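Local atomic coordinates of alpha-1,3-glucanase (PDB entry 6K0P), a protein that hydrolyses alpha-1,3-glucan, as a family 87 glycoside hydrolase, and binds the disaccharide nigerose at several places on its catalytic domain. Residues K523-R527 against Y555-S560; N461-I467 against Y489-Q495. The protein carries 1 engineered substitution. All coordinates share one frame; numbering follows the deposited sequence.

How the contacts relate
Both contacts lie in the parallel beta-helix of the catalytic domain and follow one another in series, without nesting or crossing. Contact 2 comes first. It brings 489-495 back beside 461-467 after 21 residues, with strand 475-485 in the excursion. The chain then runs through strands 507-510 and 512-515 and adds 523-527 next to 489-495. Backbone bonds at Lys523 and Val525 join the two contacts, and Val525 packs on Met493. Contact 1 closes the next loop, where 555-560 meets 523-527. The centres of contacts 1 and 2 lie about 12 Å apart. Contact 2 is buried and reaches a glycan pocket, while contact 1 lies near the C-terminal end of the chain.

Contact 1: residues K523-R527 against Y555-S560; sequences KLVVR and YGEAQS. With SO4 (sulfate ion), chain E.
Val526 and Gln559 cross at about a right angle. CG2 of Val526 meets CB of Gln559 at 3.7 Å. The same methyl also approaches Gly556 CA and, obliquely, the Tyr555 ring. Lys523 and Tyr555 lie side by side and point the same way. Each has CG anti to its own backbone N (chi1 178° in both), and Lys523 CG runs alongside Tyr555 CD2. Both polar ends have partners beyond the two segments: Lys523 NZ forms a salt bridge with Asp454, and Tyr555 OH hydrogen-bonds to Asp453 as well as to Gln559. Leu524 turns to the other side, with CD1 over the backbone of Glu557 at CA. One nearly straight bond, Leu524 N to Tyr555 O (2.8 Å), joins the two backbones beside the parallel pair Lys523 and Tyr555.

Beyond it the chain enters a type I turn from Glu557 to Ser560. Ser560 OG donates to Gly556 O at 2.6 Å and accepts from a water that also donates to Val525 O. Gln559 NE2 donates to Tyr555 OH, close to the amide plane (15° out), and to sulfate O1 at 2.9 Å. Gly556 N and Ala558 N hold two other sulfate oxygens. The turn and the residue before it thus present backbone N-H groups, with the Gln559 amide, to an anion, here a sulfate probably from the crystallisation liquor.

Contact 2: residues N461-I467 against Y489-Q495; sequences NFGAIWI and YFGLMFQ
This contact is a parallel pairing of neighbouring strands in two successive coils of the beta-helix, and it is buried. Ile465, Trp466 and Ile467 pair with Leu492, Met493 and Phe494, and the short strand axes run 4.8 Å apart. Bonds alternate from Met493 N to Ile465 O, Ile467 N to Met493 O and Gln495 N to Ile467 O. Before the strands, the chain turns a corner at Gly491, beside the loop at Gly463 and Ala464. There Ala464 N reaches Phe490 O at 2.9 Å while Ile465 N reaches Gly491 O.

Side chains line up from coil to coil. On one face Ile465 lies beside Leu492, and Ile467 beside Phe494. CD1 of Ile467 sits over the Phe494 ring, 3.8 Å from its centroid and 15° off the normal, a CH-pi contact. On the other face Met493 extends to SD, with CG anti to the backbone N (chi1 176°). Its sulfur makes oblique Met-aromatic contacts with Phe462 and Trp466 and takes a weak bond from Gly463 N (3.5 Å). CE rests against Phe462 CD1 and Trp466 CD1. Further back, Asn461 CB lies over one face of Tyr489, 4.0 Å from its centroid. The Phe490 ring turns its edge to Asn461 O.

Trp466 NE1 donates to Gln495 OE1 at 3.0 Å, from above the amide carbonyl plane. This helps fix the amide rotation, leaving NE2 to bond O6 of a bound glucose. Such aligned side-chain stacks are characteristic of the pectate-lyase-like parallel beta-helix, and here Gln495, at the end of the pairing, belongs to a glycan pocket.

Contact 1: residues K523-R527 against Y555-S560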
loop_
_atom_site.group_PDB
_atom_site.type_symbol
_atom_site.label_atom_id
_atom_site.label_comp_id
_atom_site.label_asym_id
_atom_site.label_seq_id
_atom_site.Cartn_x
_atom_site.Cartn_y
_atom_site.Cartn_z
ATOM N N LYS A 523 12.054 -20.311 -7.363
ATOM C CA LYS A 523 13.051 -20.777 -6.407
ATOM C C LYS A 523 12.372 -21.647 -5.362
ATOM O O LYS A 523 11.414 -21.212 -4.705
ATOM C CB LYS A 523 13.786 -19.623 -5.724
ATOM C CG LYS A 523 14.786 -20.136 -4.681
ATOM C CD LYS A 523 15.728 -19.043 -4.197
ATOM C CE LYS A 523 16.643 -19.553 -3.086
ATOM N NZ LYS A 523 17.575 -18.489 -2.579
ATOM N N LEU A 524 12.851 -22.881 -5.227
ATOM C CA LEU A 524 12.545 -23.712 -4.072
ATOM C C LEU A 524 13.675 -23.481 -3.075
ATOM O O LEU A 524 14.826 -23.841 -3.340
ATOM C CB LEU A 524 12.435 -25.180 -4.489
ATOM C CG LEU A 524 11.567 -25.499 -5.714
ATOM C CD1 LEU A 524 11.524 -27.020 -5.972
ATOM C CD2 LEU A 524 10.142 -24.957 -5.583
ATOM N N VAL A 525 13.367 -22.829 -1.957
ATOM C CA VAL A 525 14.407 -22.464 -1.001
ATOM C C VAL A 525 14.963 -23.735 -0.370
ATOM O O VAL A 525 14.220 -24.534 0.211
ATOM C CB VAL A 525 13.865 -21.490 0.055
ATOM C CG1 VAL A 525 14.965 -21.112 1.065
ATOM C CG2 VAL A 525 13.290 -20.243 -0.630
ATOM N N VAL A 526 16.280 -23.918 -0.476
ATOM C CA VAL A 526 16.941 -25.123 0.021
ATOM C C VAL A 526 17.455 -24.937 1.441
ATOM O O VAL A 526 17.315 -25.827 2.285
ATOM C CB VAL A 526 18.077 -25.510 -0.950
ATOM C CG1 VAL A 526 18.883 -26.685 -0.398
ATOM C CG2 VAL A 526 17.515 -25.852 -2.304
ATOM N N ARG A 527 18.074 -23.791 1.721
ATOM C CA ARG A 527 18.577 -23.506 3.060
ATOM C C ARG A 527 18.571 -21.986 3.200
ATOM O O ARG A 527 19.498 -21.313 2.733
ATOM C CB ARG A 527 19.971 -24.091 3.267
ATOM C CG ARG A 527 20.528 -23.849 4.667
ATOM C CD ARG A 527 21.878 -24.549 4.891
ATOM N NE ARG A 527 22.987 -23.963 4.136
ATOM C CZ ARG A 527 23.498 -24.491 3.027
ATOM N NH1 ARG A 527 22.991 -25.612 2.529
ATOM N NH2 ARG A 527 24.515 -23.897 2.410
ATOM N N TYR A 555 15.361 -22.917 -9.675
ATOM C CA TYR A 555 16.425 -23.305 -8.765
ATOM C C TYR A 555 15.848 -24.144 -7.631
ATOM O O TYR A 555 14.773 -23.832 -7.097
ATOM C CB TYR A 555 17.123 -22.075 -8.157
ATOM C CG TYR A 555 18.190 -22.481 -7.166
ATOM C CD1 TYR A 555 19.467 -22.814 -7.598
ATOM C CD2 TYR A 555 17.913 -22.566 -5.806
ATOM C CE1 TYR A 555 20.441 -23.208 -6.702
ATOM C CE2 TYR A 555 18.882 -22.972 -4.896
ATOM C CZ TYR A 555 20.143 -23.287 -5.353
ATOM O OH TYR A 555 21.113 -23.696 -4.465
ATOM N N GLY A 556 16.566 -25.208 -7.262
ATOM C CA GLY A 556 16.310 -25.946 -6.044
ATOM C C GLY A 556 15.628 -27.287 -6.222
ATOM O O GLY A 556 15.481 -28.020 -5.232
ATOM N N GLU A 557 15.208 -27.632 -7.442
ATOM C CA GLU A 557 14.376 -28.819 -7.628
ATOM C C GLU A 557 15.115 -30.098 -7.238
ATOM O O GLU A 557 14.565 -30.959 -6.537
ATOM C CB GLU A 557 13.870 -28.895 -9.066
ATOM C CG GLU A 557 12.856 -30.015 -9.257
ATOM C CD GLU A 557 12.186 -29.997 -10.618
ATOM O OE1 GLU A 557 12.642 -29.258 -11.519
ATOM O OE2 GLU A 557 11.186 -30.727 -10.775
ATOM N N ALA A 558 16.367 -30.241 -7.684
ATOM C CA ALA A 558 17.126 -31.448 -7.376
ATOM C C ALA A 558 17.485 -31.535 -5.900
ATOM O O ALA A 558 17.692 -32.637 -5.380
ATOM C CB ALA A 558 18.395 -31.500 -8.230
ATOM N N GLN A 559 17.576 -30.398 -5.214
ATOM C CA GLN A 559 17.973 -30.348 -3.812
ATOM C C GLN A 559 16.792 -30.359 -2.860
ATOM O O GLN A 559 16.980 -30.165 -1.653
ATOM C CB GLN A 559 18.818 -29.101 -3.543
ATOM C CG GLN A 559 20.095 -29.027 -4.341
ATOM C CD GLN A 559 20.778 -27.694 -4.155
ATOM O OE1 GLN A 559 21.515 -27.495 -3.186
ATOM N NE2 GLN A 559 20.499 -26.755 -5.058
ATOM N N SER A 560 15.584 -30.568 -3.376
ATOM C CA SER A 560 14.365 -30.559 -2.570
ATOM C C SER A 560 13.678 -31.913 -2.704
ATOM O O SER A 560 12.650 -32.041 -3.389
ATOM C CB SER A 560 13.455 -29.395 -2.949
ATOM O OG SER A 560 14.196 -28.179 -2.962
HETATM S S SO4 E . 18.915 -27.682 -8.320
HETATM O O1 SO4 E . 18.611 -27.969 -6.933
HETATM O O2 SO4 E . 20.269 -28.209 -8.602
HETATM O O3 SO4 E . 17.957 -28.312 -9.213
HETATM O O4 SO4 E . 18.884 -26.241 -8.604
HETATM O O HOH W 1 12.892 -26.422 -1.337
#

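Contact 2: residues N461-I467 against Y489-Q495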
loop_
_atom_site.group_PDB
_atom_site.type_symbol
_atom_site.label_atom_id
_atom_site.label_comp_id
_atom_site.label_asym_id
_atom_site.label_seq_id
_atom_site.Cartn_x
_atom_site.Cartn_y
_atom_site.Cartn_z
ATOM N N ASN A 461 16.254 -13.227 0.631
ATOM C CA ASN A 461 15.939 -12.599 -0.644
ATOM C C ASN A 461 14.570 -13.076 -1.091
ATOM O O ASN A 461 14.334 -14.285 -1.174
ATOM C CB ASN A 461 17.001 -12.969 -1.684
ATOM C CG ASN A 461 18.418 -12.744 -1.166
ATOM O OD1 ASN A 461 19.249 -13.649 -1.194
ATOM N ND2 ASN A 461 18.693 -11.540 -0.680
ATOM N N PHE A 462 13.672 -12.134 -1.371
ATOM C CA PHE A 462 12.256 -12.448 -1.515
ATOM C C PHE A 462 11.769 -12.316 -2.948
ATOM O O PHE A 462 12.079 -11.336 -3.632
ATOM C CB PHE A 462 11.438 -11.629 -0.513
ATOM C CG PHE A 462 11.685 -12.087 0.869
ATOM C CD1 PHE A 462 10.969 -13.157 1.379
ATOM C CD2 PHE A 462 12.740 -11.568 1.610
ATOM C CE1 PHE A 462 11.251 -13.662 2.634
ATOM C CE2 PHE A 462 13.028 -12.061 2.866
ATOM C CZ PHE A 462 12.292 -13.116 3.379
ATOM N N GLY A 463 11.024 -13.331 -3.399
ATOM C CA GLY A 463 10.422 -13.324 -4.712
ATOM C C GLY A 463 9.167 -12.474 -4.757
ATOM O O GLY A 463 8.689 -11.958 -3.746
ATOM N N ALA A 464 8.625 -12.343 -5.972
ATOM C CA ALA A 464 7.395 -11.577 -6.162
ATOM C C ALA A 464 6.237 -12.183 -5.385
ATOM O O ALA A 464 5.399 -11.455 -4.831
ATOM C CB ALA A 464 7.044 -11.495 -7.648
ATOM N N ILE A 465 6.154 -13.515 -5.352
ATOM C CA ILE A 465 5.200 -14.231 -4.515
ATOM C C ILE A 465 5.985 -15.209 -3.664
ATOM O O ILE A 465 6.778 -16.006 -4.190
ATOM C CB ILE A 465 4.126 -14.974 -5.335
ATOM C CG1 ILE A 465 3.397 -14.001 -6.265
ATOM C CG2 ILE A 465 3.127 -15.683 -4.391
ATOM C CD1 ILE A 465 2.273 -14.641 -7.088
ATOM N N TRP A 466 5.780 -15.137 -2.355
ATOM C CA TRP A 466 6.420 -16.017 -1.389
ATOM C C TRP A 466 5.353 -16.933 -0.815
ATOM O O TRP A 466 4.383 -16.461 -0.209
ATOM C CB TRP A 466 7.058 -15.178 -0.284
ATOM C CG TRP A 466 7.842 -15.913 0.771
ATOM C CD1 TRP A 466 8.566 -17.069 0.631
ATOM C CD2 TRP A 466 8.005 -15.503 2.130
ATOM N NE1 TRP A 466 9.157 -17.400 1.826
ATOM C CE2 TRP A 466 8.831 -16.452 2.763
ATOM C CE3 TRP A 466 7.525 -14.419 2.874
ATOM C CZ2 TRP A 466 9.189 -16.348 4.111
ATOM C CZ3 TRP A 466 7.878 -14.313 4.209
ATOM C CH2 TRP A 466 8.697 -15.274 4.815
ATOM N N ILE A 467 5.524 -18.235 -1.028
ATOM C CA ILE A 467 4.648 -19.258 -0.472
ATOM C C ILE A 467 5.432 -19.904 0.661
ATOM O O ILE A 467 6.367 -20.678 0.411
ATOM C CB ILE A 467 4.232 -20.291 -1.523
ATOM C CG1 ILE A 467 3.607 -19.617 -2.761
ATOM C CG2 ILE A 467 3.247 -21.284 -0.898
ATOM C CD1 ILE A 467 4.610 -19.270 -3.882
ATOM N N TYR A 489 14.275 -10.504 -7.712
ATOM C CA TYR A 489 15.053 -11.738 -7.693
ATOM C C TYR A 489 14.357 -12.900 -8.392
ATOM O O TYR A 489 14.956 -13.544 -9.264
ATOM C CB TYR A 489 15.331 -12.145 -6.248
ATOM C CG TYR A 489 16.217 -11.191 -5.481
ATOM C CD1 TYR A 489 17.484 -10.863 -5.945
ATOM C CD2 TYR A 489 15.795 -10.641 -4.274
ATOM C CE1 TYR A 489 18.304 -10.002 -5.231
ATOM C CE2 TYR A 489 16.603 -9.784 -3.555
ATOM C CZ TYR A 489 17.859 -9.471 -4.039
ATOM O OH TYR A 489 18.671 -8.622 -3.327
ATOM N N PHE A 490 13.114 -13.200 -8.004
ATOM C CA PHE A 490 12.439 -14.427 -8.428
ATOM C C PHE A 490 10.964 -14.154 -8.670
ATOM O O PHE A 490 10.387 -13.236 -8.093
ATOM C CB PHE A 490 12.523 -15.574 -7.386
ATOM C CG PHE A 490 13.754 -15.541 -6.516
ATOM C CD1 PHE A 490 14.991 -15.936 -7.014
ATOM C CD2 PHE A 490 13.667 -15.145 -5.188
ATOM C CE1 PHE A 490 16.121 -15.907 -6.205
ATOM C CE2 PHE A 490 14.795 -15.117 -4.372
ATOM C CZ PHE A 490 16.024 -15.504 -4.883
ATOM N N GLY A 491 10.339 -14.999 -9.490
ATOM C CA GLY A 491 8.901 -14.931 -9.667
ATOM C C GLY A 491 8.160 -15.558 -8.503
ATOM O O GLY A 491 7.416 -14.879 -7.785
ATOM N N LEU A 492 8.362 -16.859 -8.297
ATOM C CA LEU A 492 7.681 -17.613 -7.250
ATOM C C LEU A 492 8.730 -18.242 -6.348
ATOM O O LEU A 492 9.692 -18.842 -6.837
ATOM C CB LEU A 492 6.813 -18.716 -7.872
ATOM C CG LEU A 492 5.853 -18.260 -8.968
ATOM C CD1 LEU A 492 5.191 -19.449 -9.685
ATOM C CD2 LEU A 492 4.799 -17.333 -8.365
ATOM N N MET A 493 8.552 -18.107 -5.036
ATOM C CA MET A 493 9.528 -18.586 -4.068
ATOM C C MET A 493 8.796 -19.441 -3.039
ATOM O O MET A 493 7.950 -18.934 -2.293
ATOM C CB MET A 493 10.226 -17.398 -3.407
ATOM C CG MET A 493 11.201 -17.764 -2.304
ATOM S SD MET A 493 12.124 -16.290 -1.821
ATOM C CE MET A 493 12.264 -16.511 -0.047
ATOM N N PHE A 494 9.111 -20.738 -3.004
ATOM C CA PHE A 494 8.470 -21.684 -2.099
ATOM C C PHE A 494 9.447 -22.053 -0.989
ATOM O O PHE A 494 10.627 -22.304 -1.258
ATOM C CB PHE A 494 8.094 -22.971 -2.846
ATOM C CG PHE A 494 7.060 -22.781 -3.922
ATOM C CD1 PHE A 494 7.425 -22.341 -5.189
ATOM C CD2 PHE A 494 5.721 -23.070 -3.676
ATOM C CE1 PHE A 494 6.470 -22.174 -6.192
ATOM C CE2 PHE A 494 4.769 -22.905 -4.664
ATOM C CZ PHE A 494 5.142 -22.463 -5.926
ATOM N N GLN A 495 8.958 -22.113 0.250
ATOM C CA GLN A 495 9.840 -22.347 1.391
ATOM C C GLN A 495 9.071 -23.002 2.529
ATOM O O GLN A 495 7.919 -22.643 2.785
ATOM C CB GLN A 495 10.427 -21.011 1.879
ATOM C CG GLN A 495 11.356 -21.098 3.100
ATOM C CD GLN A 495 11.817 -19.723 3.582
ATOM O OE1 GLN A 495 11.620 -18.718 2.894
ATOM N NE2 GLN A 495 12.422 -19.675 4.766
HETATM O O HOH W 2 11.810 -10.812 -6.310
#